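Local coordinates for protein rhamnosidase B (Bacillus sp., PDB 2OKX) that probably hydrolyses terminal alpha-L-rhamnose from rhamnosides with inversion of configuration, as a glycoside hydrolase of family 78, at residues A[612-617]-A[631-636]; A[25-30]-A[171-176]; A[280-283]-A[288-291]; A[228-233]-A[343-348]. All blocks are in the same frame, centred on the assembly; numbering follows the deposited sequence.

Contact 1. Residues A[612-617]-A[631-636]; sequences PLYLDQ and FFWILA
Y614 and W633 make this contact between them, and it is purely aromatic. The edge of the tyrosine ring is turned to the face of the indole in an offset edge-to-face (T-shaped) pair: the centroids of the Y614 ring and the W633 six-membered ring lie 5.5 Å apart, and the planes stand at 81°. The touch falls at one corner, where Y614 CE1 comes to 3.7 Å from W633 CZ3 and to 3.9 Å from W633 CH2. W633 holds its CG anti to the backbone N (chi1 169°), which carries the benzo part of the indole off the helix toward the loop.

Polar bonds hold the far ends of both rings: Y614 OH is hydrogen-bonded to A656 O, and W633 NE1 to L601 O, which helps set the rotation of the indole; both buried polar atoms are thus satisfied. The backbone adds a cover of its own: P612 O sits 3.4 Å above the plane of the Y614 ring, toward its rim.

The pair joins a connecting loop to a helix of what is, from the family, an (α/α)6 barrel. The loop after helix 595-603 lies against helix 627-644, with helix 647-665 bordering Y614 and helix 577-590 touching W633.

Contact 2. Residues A[25-30]-A[171-176]; sequences CFRGSF and GGWAQA
In the antiparallel sheet of the N-terminal domain, W173 leads into strand 174-181 and reaches past the intervening strand 130-133 to lie against C25 and R27 of strand 22-31. The aliphatic part of R27 and the CB of C25 share the indole. R27 CD sits over one face of it, 4.1 Å from the centroid of the W173 six-membered ring and 27° off the normal, a CH-pi contact rather than a cation-pi stack, for the guanidinium plane stands at 82° to the ring. A bend at chi3 (58°) turns the charged end aside, where R27 NE forms a salt bridge with D170 and NH1 is held by the carbonyls of W163 and L165. C25 approaches the same benzo end obliquely, with its CB 3.7 Å from W173 CH2.

F26, whose CB points away, on the opposite face of the strand from C25 and R27, still brings its ring to a different residue: its CE2, at the ring edge, lies 4.5 Å from A176 CB, and the ring also packs on L111 of strand 110-117. Alternate residues thus serve the two faces of the sheet, one taking the tryptophan and the other the interior between sheets, as in the beta-sandwich architecture of galactose-binding-like domains.

Contact 3. Residues A[280-283]-A[288-291]; sequences EWTG and RYYS
T282 and Y289 form a single antiparallel hydrogen-bonded pair, CA atoms 5.2 Å apart, where the chain turns back hairpin-fashion within the D2 domain. T282 N gives a bond of 2.9 Å to Y289 O, in the carbonyl plane, and Y289 N returns one to T282 O from above the carbonyl plane. Strand 288-294 is outermost in its five-stranded sheet, so the loop residues 280-283 run along the side of it that faces away from strand 256-262.

On the side chains, W281 shows how one indole can sort two neighbours. The guanidinium of R288 lies flat on one of its faces, planes 11° apart and R288 CZ 3.6 Å from the centroid of the W281 five-membered ring, a stacked cation-pi pair; R288 CD adds a CH-pi contact over the same ring. A bend at chi3 (-70°) lays the guanidinium along the indole. W281 CB, meanwhile, sits over the centre of the Y290 ring, 4.0 Å from its centroid. Y290 also steadies the arginine, since R288 NH1 donates to Y290 OH in the guanidinium plane. Y289 turns elsewhere, its OH bonded to E287 and its ring edge beside G283 CA.

Water completes the pairing at two points. One molecule joins T282 OG1 to Y289 O; the other donates to E280 O at 2.7 Å and accepts from S291 N at 2.7 Å.

Contact 4. Residues A[228-233]-A[343-348]; sequences QMVPES and FDQSEY
V230 and Q345 meet in a sparse contact, partly mediated by water, between the end of helix 225-229 and strand 345-347, in the D2 domain, whose antiparallel sheets suggest a galactose-binding-like beta-sandwich. The strand pairs with strand 240-252, and the chain leaving the helix passes over its side chains.

The direct touch is one methyl on one amide: V230 CG1 lies 3.4 Å from Q345 OE1, with CG2 of the same valine a little farther from that oxygen. V230 is the first residue to leave helical angles, and its CB faces the strand. Q345 sets CG between its backbone N and carbonyl carbon (chi1 51°) and then runs extended, so that the amide reaches the helix end. There Q345 NE2 donates to a water at 2.6 Å, which in turn makes a weak bond to M229 O; that carbonyl has a second partner in T342 OG1.

Each segment also holds its own shape. S233 N bonds to V230 O at 2.8 Å in the 3-10 turn that follows the helix, while Q345 N bonds to D344 OD1, which in addition forms a salt bridge with R355.

A second water spans the acidic pair E232 and E347, whose facing oxygens would otherwise probably repel each other. It donates to E232 OE2 at 3.0 Å and to E347 OE1 at 2.8 Å, and the other oxygen, E347 OE2, is bonded to N238 ND2.

From the N terminus, contact 2 closes first, bringing residues 171-176 back to strand 22-31 and tying together the sheet of the N-terminal domain across some 140 residues. Contact 4 comes next: its long excursion from 228-233 to 343-348 spans much of the D2 domain. Contact 3 lies wholly within that excursion, a short turn at the domain surface whose nearest atoms are about 17 Å from those of contact 4. Contact 1 follows last, a local closure joining a loop to a helix in the helical barrel, probably the catalytic domain as in family 78. Contacts 1, 2 and 4 run in series, and none of the four crosses another. Between contacts 1 and 4 the nearest atoms are about 10 Å apart.

Contact 1. Residues A[612-617]-A[631-636]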
loop_
_atom_site.group_PDB
_atom_site.type_symbol
_atom_site.label_atom_id
_atom_site.label_comp_id
_atom_site.label_asym_id
_atom_site.label_seq_id
_atom_site.Cartn_x
_atom_site.Cartn_y
_atom_site.Cartn_z
ATOM N N PRO A 612 9.277 17.478 13.630
ATOM C CA PRO A 612 8.797 17.127 14.969
ATOM C C PRO A 612 7.309 16.788 14.984
ATOM O O PRO A 612 6.796 16.259 15.970
ATOM C CB PRO A 612 9.119 18.379 15.785
ATOM C CG PRO A 612 8.955 19.474 14.778
ATOM C CD PRO A 612 9.673 18.897 13.574
ATOM N N LEU A 613 6.621 17.105 13.889
ATOM C CA LEU A 613 5.193 16.826 13.773
ATOM C C LEU A 613 4.965 15.377 13.328
ATOM O O LEU A 613 3.845 14.865 13.399
ATOM C CB LEU A 613 4.543 17.793 12.778
ATOM C CG LEU A 613 4.682 19.288 13.104
ATOM C CD1 LEU A 613 3.950 20.108 12.052
ATOM C CD2 LEU A 613 4.119 19.576 14.496
ATOM N N TYR A 614 6.042 14.741 12.869
ATOM C CA TYR A 614 6.051 13.344 12.425
ATOM C C TYR A 614 5.320 13.058 11.115
ATOM O O TYR A 614 4.223 13.566 10.875
ATOM C CB TYR A 614 5.509 12.438 13.542
ATOM C CG TYR A 614 6.347 12.454 14.815
ATOM C CD1 TYR A 614 5.892 11.838 15.981
ATOM C CD2 TYR A 614 7.589 13.093 14.852
ATOM C CE1 TYR A 614 6.654 11.859 17.155
ATOM C CE2 TYR A 614 8.357 13.121 16.016
ATOM C CZ TYR A 614 7.886 12.504 17.162
ATOM O OH TYR A 614 8.647 12.537 18.313
ATOM N N LEU A 615 5.943 12.233 10.274
ATOM C CA LEU A 615 5.387 11.860 8.973
ATOM C C LEU A 615 4.134 10.998 9.077
ATOM O O LEU A 615 4.001 10.197 10.002
ATOM C CB LEU A 615 6.445 11.133 8.136
ATOM C CG LEU A 615 7.266 12.003 7.176
ATOM C CD1 LEU A 615 7.794 13.227 7.904
ATOM C CD2 LEU A 615 8.406 11.185 6.584
ATOM N N ASP A 616 3.225 11.169 8.118
ATOM C CA ASP A 616 1.970 10.426 8.099
ATOM C C ASP A 616 2.104 8.985 7.594
ATOM O O ASP A 616 1.169 8.193 7.709
ATOM C CB ASP A 616 0.911 11.208 7.302
ATOM C CG ASP A 616 1.436 11.746 5.980
ATOM O OD1 ASP A 616 0.906 12.779 5.515
ATOM O OD2 ASP A 616 2.361 11.136 5.401
ATOM N N GLN A 617 3.263 8.659 7.028
ATOM C CA GLN A 617 3.574 7.304 6.570
ATOM C C GLN A 617 5.091 7.147 6.686
ATOM O O GLN A 617 5.839 8.071 6.364
ATOM C CB GLN A 617 3.073 7.036 5.132
ATOM C CG GLN A 617 2.959 8.239 4.209
ATOM C CD GLN A 617 4.291 8.669 3.632
ATOM O OE1 GLN A 617 4.949 7.910 2.916
ATOM N NE2 GLN A 617 4.695 9.896 3.940
ATOM N N PHE A 631 -1.809 12.353 15.780
ATOM C CA PHE A 631 -2.631 12.266 16.980
ATOM C C PHE A 631 -3.130 10.830 17.142
ATOM O O PHE A 631 -3.257 10.336 18.263
ATOM C CB PHE A 631 -3.830 13.224 16.905
ATOM C CG PHE A 631 -3.449 14.675 16.739
ATOM C CD1 PHE A 631 -2.217 15.146 17.185
ATOM C CD2 PHE A 631 -4.334 15.572 16.147
ATOM C CE1 PHE A 631 -1.869 16.496 17.039
ATOM C CE2 PHE A 631 -3.995 16.922 15.999
ATOM C CZ PHE A 631 -2.758 17.380 16.447
ATOM N N PHE A 632 -3.415 10.160 16.026
ATOM C CA PHE A 632 -3.890 8.780 16.090
ATOM C C PHE A 632 -2.755 7.861 16.516
ATOM O O PHE A 632 -2.989 6.803 17.108
ATOM C CB PHE A 632 -4.469 8.329 14.743
ATOM C CG PHE A 632 -5.729 9.054 14.353
ATOM C CD1 PHE A 632 -6.566 9.596 15.329
ATOM C CD2 PHE A 632 -6.079 9.203 13.016
ATOM C CE1 PHE A 632 -7.728 10.279 14.974
ATOM C CE2 PHE A 632 -7.237 9.882 12.654
ATOM C CZ PHE A 632 -8.064 10.424 13.638
ATOM N N TRP A 633 -1.526 8.269 16.213
ATOM C CA TRP A 633 -0.349 7.501 16.599
ATOM C C TRP A 633 -0.250 7.533 18.124
ATOM O O TRP A 633 0.045 6.524 18.763
ATOM C CB TRP A 633 0.922 8.114 15.998
ATOM C CG TRP A 633 2.197 7.538 16.565
ATOM C CD1 TRP A 633 2.700 6.287 16.350
ATOM C CD2 TRP A 633 3.107 8.186 17.464
ATOM N NE1 TRP A 633 3.867 6.114 17.060
ATOM C CE2 TRP A 633 4.139 7.264 17.753
ATOM C CE3 TRP A 633 3.151 9.457 18.054
ATOM C CZ2 TRP A 633 5.207 7.572 18.609
ATOM C CZ3 TRP A 633 4.214 9.766 18.906
ATOM C CH2 TRP A 633 5.225 8.825 19.174
ATOM N N ILE A 634 -0.489 8.705 18.707
ATOM C CA ILE A 634 -0.431 8.834 20.157
ATOM C C ILE A 634 -1.520 7.949 20.758
ATOM O O ILE A 634 -1.291 7.238 21.734
ATOM C CB ILE A 634 -0.634 10.301 20.596
ATOM C CG1 ILE A 634 0.574 11.137 20.150
ATOM C CG2 ILE A 634 -0.807 10.379 22.111
ATOM C CD1 ILE A 634 0.438 12.629 20.416
ATOM N N LEU A 635 -2.703 7.990 20.153
ATOM C CA LEU A 635 -3.824 7.176 20.608
ATOM C C LEU A 635 -3.413 5.707 20.553
ATOM O O LEU A 635 -3.589 4.967 21.521
ATOM C CB LEU A 635 -5.036 7.389 19.699
ATOM C CG LEU A 635 -6.441 7.258 20.300
ATOM C CD1 LEU A 635 -7.429 7.031 19.172
ATOM C CD2 LEU A 635 -6.511 6.121 21.298
ATOM N N ALA A 636 -2.858 5.288 19.418
ATOM C CA ALA A 636 -2.434 3.902 19.248
ATOM C C ALA A 636 -1.403 3.492 20.298
ATOM O O ALA A 636 -1.417 2.355 20.778
ATOM C CB ALA A 636 -1.873 3.691 17.845
#

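Contact 2. Residues A[25-30]-A[171-176]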
loop_
_atom_site.group_PDB
_atom_site.type_symbol
_atom_site.label_atom_id
_atom_site.label_comp_id
_atom_site.label_asym_id
_atom_site.label_seq_id
_atom_site.Cartn_x
_atom_site.Cartn_y
_atom_site.Cartn_z
ATOM N N CYS A 25 22.481 -10.810 -8.738
ATOM C CA CYS A 25 22.707 -12.099 -8.091
ATOM C C CYS A 25 24.053 -12.169 -7.381
ATOM O O CYS A 25 25.040 -11.591 -7.839
ATOM C CB CYS A 25 22.661 -13.227 -9.125
ATOM S SG CYS A 25 21.172 -13.294 -10.137
ATOM N N PHE A 26 24.083 -12.889 -6.263
ATOM C CA PHE A 26 25.307 -13.082 -5.496
ATOM C C PHE A 26 25.422 -14.554 -5.115
ATOM O O PHE A 26 24.420 -15.205 -4.811
ATOM C CB PHE A 26 25.309 -12.229 -4.222
ATOM C CG PHE A 26 25.370 -10.750 -4.478
ATOM C CD1 PHE A 26 24.207 -10.017 -4.699
ATOM C CD2 PHE A 26 26.595 -10.090 -4.509
ATOM C CE1 PHE A 26 24.263 -8.649 -4.948
ATOM C CE2 PHE A 26 26.665 -8.722 -4.757
ATOM C CZ PHE A 26 25.496 -7.999 -4.977
ATOM N N ARG A 27 26.644 -15.077 -5.149
ATOM C CA ARG A 27 26.903 -16.467 -4.796
ATOM C C ARG A 27 28.122 -16.568 -3.893
ATOM O O ARG A 27 29.150 -15.934 -4.138
ATOM C CB ARG A 27 27.129 -17.321 -6.049
ATOM C CG ARG A 27 25.861 -17.664 -6.827
ATOM C CD ARG A 27 26.195 -18.412 -8.109
ATOM N NE ARG A 27 26.932 -19.645 -7.846
ATOM C CZ ARG A 27 26.372 -20.797 -7.491
ATOM N NH1 ARG A 27 25.054 -20.887 -7.357
ATOM N NH2 ARG A 27 27.132 -21.860 -7.260
ATOM N N GLY A 28 27.992 -17.365 -2.841
ATOM C CA GLY A 28 29.080 -17.561 -1.907
ATOM C C GLY A 28 29.054 -18.999 -1.434
ATOM O O GLY A 28 27.986 -19.548 -1.169
ATOM N N SER A 29 30.223 -19.620 -1.340
ATOM C CA SER A 29 30.301 -21.001 -0.895
ATOM C C SER A 29 31.248 -21.132 0.281
ATOM O O SER A 29 32.071 -20.254 0.535
ATOM C CB SER A 29 30.774 -21.905 -2.035
ATOM O OG SER A 29 29.841 -21.914 -3.101
ATOM N N PHE A 30 31.117 -22.237 1.002
ATOM C CA PHE A 30 31.962 -22.509 2.152
ATOM C C PHE A 30 31.821 -23.973 2.541
ATOM O O PHE A 30 30.823 -24.619 2.217
ATOM C CB PHE A 30 31.568 -21.627 3.341
ATOM C CG PHE A 30 30.213 -21.943 3.912
ATOM C CD1 PHE A 30 29.054 -21.538 3.259
ATOM C CD2 PHE A 30 30.099 -22.656 5.101
ATOM C CE1 PHE A 30 27.799 -21.837 3.782
ATOM C CE2 PHE A 30 28.846 -22.961 5.633
ATOM C CZ PHE A 30 27.695 -22.550 4.971
ATOM N N GLY A 171 32.033 -19.796 -12.589
ATOM C CA GLY A 171 33.426 -19.485 -12.845
ATOM C C GLY A 171 33.620 -18.219 -13.661
ATOM O O GLY A 171 34.600 -17.499 -13.470
ATOM N N GLY A 172 32.685 -17.947 -14.566
ATOM C CA GLY A 172 32.785 -16.764 -15.404
ATOM C C GLY A 172 32.206 -15.503 -14.786
ATOM O O GLY A 172 32.175 -14.452 -15.426
ATOM N N TRP A 173 31.749 -15.604 -13.543
ATOM C CA TRP A 173 31.169 -14.460 -12.848
ATOM C C TRP A 173 32.236 -13.562 -12.250
ATOM O O TRP A 173 33.248 -14.040 -11.738
ATOM C CB TRP A 173 30.243 -14.938 -11.727
ATOM C CG TRP A 173 28.904 -15.419 -12.196
ATOM C CD1 TRP A 173 28.606 -15.991 -13.400
ATOM C CD2 TRP A 173 27.687 -15.409 -11.443
ATOM N NE1 TRP A 173 27.277 -16.338 -13.444
ATOM C CE2 TRP A 173 26.689 -15.992 -12.255
ATOM C CE3 TRP A 173 27.343 -14.963 -10.159
ATOM C CZ2 TRP A 173 25.365 -16.141 -11.824
ATOM C CZ3 TRP A 173 26.024 -15.113 -9.731
ATOM C CH2 TRP A 173 25.054 -15.698 -10.564
ATOM N N ALA A 174 31.997 -12.258 -12.307
ATOM C CA ALA A 174 32.927 -11.288 -11.753
ATOM C C ALA A 174 32.912 -11.413 -10.236
ATOM O O ALA A 174 31.970 -11.965 -9.660
ATOM C CB ALA A 174 32.518 -9.879 -12.165
ATOM N N GLN A 175 33.960 -10.912 -9.594
ATOM C CA GLN A 175 34.051 -10.950 -8.143
ATOM C C GLN A 175 33.287 -9.751 -7.604
ATOM O O GLN A 175 33.211 -8.714 -8.262
ATOM C CB GLN A 175 35.511 -10.868 -7.691
ATOM C CG GLN A 175 36.382 -12.019 -8.162
ATOM C CD GLN A 175 35.874 -13.362 -7.684
ATOM O OE1 GLN A 175 35.644 -13.561 -6.492
ATOM N NE2 GLN A 175 35.699 -14.295 -8.613
ATOM N N ALA A 176 32.718 -9.894 -6.413
ATOM C CA ALA A 176 31.968 -8.804 -5.803
ATOM C C ALA A 176 32.938 -7.749 -5.286
ATOM O O ALA A 176 34.093 -8.051 -5.001
ATOM C CB ALA A 176 31.110 -9.333 -4.660
#

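Contact 3. Residues A[280-283]-A[288-291]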
loop_
_atom_site.group_PDB
_atom_site.type_symbol
_atom_site.label_atom_id
_atom_site.label_comp_id
_atom_site.label_asym_id
_atom_site.label_seq_id
_atom_site.Cartn_x
_atom_site.Cartn_y
_atom_site.Cartn_z
ATOM N N GLU A 280 -11.411 17.184 -30.131
ATOM C CA GLU A 280 -12.330 16.069 -29.953
ATOM C C GLU A 280 -11.631 14.797 -29.488
ATOM O O GLU A 280 -10.510 14.503 -29.901
ATOM C CB GLU A 280 -13.085 15.789 -31.255
ATOM C CG GLU A 280 -13.830 16.992 -31.814
ATOM C CD GLU A 280 -14.762 17.625 -30.800
ATOM O OE1 GLU A 280 -15.657 16.920 -30.285
ATOM O OE2 GLU A 280 -14.601 18.833 -30.518
ATOM N N TRP A 281 -12.305 14.042 -28.627
ATOM C CA TRP A 281 -11.753 12.802 -28.107
ATOM C C TRP A 281 -12.835 11.954 -27.454
ATOM O O TRP A 281 -13.960 12.414 -27.243
ATOM C CB TRP A 281 -10.641 13.103 -27.091
ATOM C CG TRP A 281 -11.107 13.874 -25.882
ATOM C CD1 TRP A 281 -11.831 13.391 -24.826
ATOM C CD2 TRP A 281 -10.893 15.265 -25.617
ATOM N NE1 TRP A 281 -12.081 14.397 -23.922
ATOM C CE2 TRP A 281 -11.518 15.557 -24.382
ATOM C CE3 TRP A 281 -10.237 16.297 -26.303
ATOM C CZ2 TRP A 281 -11.503 16.840 -23.818
ATOM C CZ3 TRP A 281 -10.223 17.571 -25.743
ATOM C CH2 TRP A 281 -10.854 17.829 -24.511
ATOM N N THR A 282 -12.492 10.708 -27.152
ATOM C CA THR A 282 -13.416 9.789 -26.502
ATOM C C THR A 282 -12.697 9.138 -25.327
ATOM O O THR A 282 -11.529 9.434 -25.063
ATOM C CB THR A 282 -13.885 8.670 -27.459
ATOM O OG1 THR A 282 -12.745 7.958 -27.959
ATOM C CG2 THR A 282 -14.678 9.256 -28.627
ATOM N N GLY A 283 -13.400 8.252 -24.631
ATOM C CA GLY A 283 -12.814 7.562 -23.500
ATOM C C GLY A 283 -13.538 7.801 -22.191
ATOM O O GLY A 283 -14.149 8.851 -21.989
ATOM N N ARG A 288 -8.369 8.444 -22.366
ATOM C CA ARG A 288 -8.692 9.340 -23.461
ATOM C C ARG A 288 -8.076 8.821 -24.749
ATOM O O ARG A 288 -6.944 8.335 -24.757
ATOM C CB ARG A 288 -8.201 10.763 -23.180
ATOM C CG ARG A 288 -8.612 11.749 -24.270
ATOM C CD ARG A 288 -8.234 13.184 -23.934
ATOM N NE ARG A 288 -9.029 13.731 -22.838
ATOM C CZ ARG A 288 -8.982 15.002 -22.449
ATOM N NH1 ARG A 288 -8.180 15.859 -23.072
ATOM N NH2 ARG A 288 -9.734 15.418 -21.436
ATOM N N TYR A 289 -8.845 8.907 -25.830
ATOM C CA TYR A 289 -8.386 8.466 -27.143
ATOM C C TYR A 289 -8.709 9.535 -28.185
ATOM O O TYR A 289 -9.795 10.111 -28.180
ATOM C CB TYR A 289 -9.062 7.148 -27.539
ATOM C CG TYR A 289 -8.927 6.063 -26.496
ATOM C CD1 TYR A 289 -9.803 6.004 -25.408
ATOM C CD2 TYR A 289 -7.888 5.141 -26.555
ATOM C CE1 TYR A 289 -9.640 5.056 -24.406
ATOM C CE2 TYR A 289 -7.714 4.188 -25.556
ATOM C CZ TYR A 289 -8.594 4.154 -24.482
ATOM O OH TYR A 289 -8.407 3.236 -23.475
ATOM N N TYR A 290 -7.754 9.801 -29.066
ATOM C CA TYR A 290 -7.947 10.789 -30.122
ATOM C C TYR A 290 -7.925 10.084 -31.469
ATOM O O TYR A 290 -7.121 9.176 -31.688
ATOM C CB TYR A 290 -6.832 11.840 -30.117
ATOM C CG TYR A 290 -6.807 12.764 -28.923
ATOM C CD1 TYR A 290 -6.286 12.348 -27.698
ATOM C CD2 TYR A 290 -7.267 14.075 -29.033
ATOM C CE1 TYR A 290 -6.221 13.227 -26.609
ATOM C CE2 TYR A 290 -7.208 14.954 -27.958
ATOM C CZ TYR A 290 -6.684 14.529 -26.751
ATOM O OH TYR A 290 -6.619 15.417 -25.700
ATOM N N SER A 291 -8.808 10.510 -32.364
ATOM C CA SER A 291 -8.877 9.943 -33.703
ATOM C C SER A 291 -8.237 10.954 -34.646
ATOM O O SER A 291 -8.615 12.126 -34.653
ATOM C CB SER A 291 -10.335 9.702 -34.107
ATOM O OG SER A 291 -10.407 9.049 -35.365
HETATM O O HOH W 1 -10.532 12.568 -31.808
HETATM O O HOH W 2 -11.758 9.034 -30.162
#

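Contact 4. Residues A[228-233]-A[343-348]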
loop_
_atom_site.group_PDB
_atom_site.type_symbol
_atom_site.label_atom_id
_atom_site.label_comp_id
_atom_site.label_asym_id
_atom_site.label_seq_id
_atom_site.Cartn_x
_atom_site.Cartn_y
_atom_site.Cartn_z
ATOM N N GLN A 228 12.243 11.893 -15.695
ATOM C CA GLN A 228 12.744 12.433 -16.956
ATOM C C GLN A 228 12.758 13.966 -16.949
ATOM O O GLN A 228 13.724 14.584 -17.406
ATOM C CB GLN A 228 11.893 11.929 -18.129
ATOM C CG GLN A 228 12.032 12.736 -19.429
ATOM C CD GLN A 228 13.406 12.621 -20.080
ATOM O OE1 GLN A 228 13.712 13.334 -21.043
ATOM N NE2 GLN A 228 14.236 11.722 -19.565
ATOM N N MET A 229 11.693 14.568 -16.423
ATOM C CA MET A 229 11.573 16.023 -16.366
ATOM C C MET A 229 12.286 16.665 -15.174
ATOM O O MET A 229 12.688 17.826 -15.243
ATOM C CB MET A 229 10.095 16.427 -16.356
ATOM C CG MET A 229 9.314 15.970 -17.577
ATOM S SD MET A 229 10.013 16.558 -19.141
ATOM C CE MET A 229 9.354 18.223 -19.215
ATOM N N VAL A 230 12.431 15.919 -14.083
ATOM C CA VAL A 230 13.112 16.419 -12.890
ATOM C C VAL A 230 14.023 15.304 -12.389
ATOM O O VAL A 230 13.692 14.596 -11.439
ATOM C CB VAL A 230 12.110 16.793 -11.773
ATOM C CG1 VAL A 230 12.851 17.413 -10.595
ATOM C CG2 VAL A 230 11.068 17.757 -12.306
ATOM N N PRO A 231 15.187 15.135 -13.030
ATOM C CA PRO A 231 16.182 14.111 -12.694
ATOM C C PRO A 231 16.513 13.924 -11.216
ATOM O O PRO A 231 16.731 12.800 -10.762
ATOM C CB PRO A 231 17.397 14.544 -13.510
ATOM C CG PRO A 231 16.768 15.103 -14.736
ATOM C CD PRO A 231 15.663 15.961 -14.155
ATOM N N GLU A 232 16.552 15.014 -10.461
ATOM C CA GLU A 232 16.881 14.916 -9.046
ATOM C C GLU A 232 15.752 14.302 -8.210
ATOM O O GLU A 232 15.970 13.920 -7.068
ATOM C CB GLU A 232 17.253 16.302 -8.506
ATOM C CG GLU A 232 18.000 16.280 -7.180
ATOM C CD GLU A 232 17.083 16.141 -5.977
ATOM O OE1 GLU A 232 17.585 15.791 -4.885
ATOM O OE2 GLU A 232 15.864 16.391 -6.122
ATOM N N SER A 233 14.555 14.196 -8.783
ATOM C CA SER A 233 13.409 13.641 -8.059
ATOM C C SER A 233 13.590 12.176 -7.666
ATOM O O SER A 233 12.808 11.645 -6.879
ATOM C CB SER A 233 12.128 13.797 -8.884
ATOM O OG SER A 233 12.155 12.981 -10.038
ATOM N N PHE A 343 10.522 23.848 -18.603
ATOM C CA PHE A 343 10.337 25.290 -18.492
ATOM C C PHE A 343 10.315 25.810 -17.061
ATOM O O PHE A 343 10.841 26.884 -16.782
ATOM C CB PHE A 343 9.070 25.720 -19.236
ATOM C CG PHE A 343 9.091 25.377 -20.703
ATOM C CD1 PHE A 343 8.450 24.235 -21.176
ATOM C CD2 PHE A 343 9.788 26.176 -21.604
ATOM C CE1 PHE A 343 8.505 23.891 -22.527
ATOM C CE2 PHE A 343 9.851 25.843 -22.957
ATOM C CZ PHE A 343 9.207 24.697 -23.420
ATOM N N ASP A 344 9.706 25.049 -16.160
ATOM C CA ASP A 344 9.645 25.423 -14.755
ATOM C C ASP A 344 9.291 24.167 -13.965
ATOM O O ASP A 344 8.747 23.213 -14.520
ATOM C CB ASP A 344 8.597 26.519 -14.528
ATOM C CG ASP A 344 8.715 27.162 -13.158
ATOM O OD1 ASP A 344 9.743 26.939 -12.487
ATOM O OD2 ASP A 344 7.791 27.898 -12.753
ATOM N N GLN A 345 9.610 24.162 -12.678
ATOM C CA GLN A 345 9.334 23.003 -11.838
ATOM C C GLN A 345 9.273 23.393 -10.375
ATOM O O GLN A 345 9.510 24.546 -10.015
ATOM C CB GLN A 345 10.433 21.962 -12.025
ATOM C CG GLN A 345 11.821 22.549 -11.855
ATOM C CD GLN A 345 12.914 21.521 -11.988
ATOM O OE1 GLN A 345 13.233 20.808 -11.039
ATOM N NE2 GLN A 345 13.495 21.430 -13.177
ATOM N N SER A 346 8.959 22.419 -9.530
ATOM C CA SER A 346 8.885 22.655 -8.100
ATOM C C SER A 346 8.685 21.345 -7.352
ATOM O O SER A 346 8.236 20.352 -7.926
ATOM C CB SER A 346 7.745 23.626 -7.773
ATOM O OG SER A 346 6.486 23.094 -8.138
ATOM N N GLU A 347 9.050 21.352 -6.075
ATOM C CA GLU A 347 8.910 20.189 -5.211
ATOM C C GLU A 347 7.968 20.608 -4.098
ATOM O O GLU A 347 8.143 21.669 -3.500
ATOM C CB GLU A 347 10.266 19.789 -4.631
ATOM C CG GLU A 347 10.193 18.689 -3.584
ATOM C CD GLU A 347 11.561 18.290 -3.072
ATOM O OE1 GLU A 347 12.523 19.043 -3.323
ATOM O OE2 GLU A 347 11.676 17.232 -2.411
ATOM N N TYR A 348 6.975 19.773 -3.818
ATOM C CA TYR A 348 5.993 20.095 -2.797
ATOM C C TYR A 348 6.151 19.360 -1.472
ATOM O O TYR A 348 6.086 18.134 -1.415
ATOM C CB TYR A 348 4.588 19.845 -3.350
ATOM C CG TYR A 348 3.472 20.201 -2.397
ATOM C CD1 TYR A 348 3.332 21.501 -1.907
ATOM C CD2 TYR A 348 2.540 19.242 -1.995
ATOM C CE1 TYR A 348 2.292 21.838 -1.044
ATOM C CE2 TYR A 348 1.495 19.568 -1.133
ATOM C CZ TYR A 348 1.379 20.868 -0.663
ATOM O OH TYR A 348 0.348 21.198 0.185
HETATM O O HOH W 3 15.276 19.562 -13.741
HETATM O O HOH W 4 15.040 17.951 -3.751
#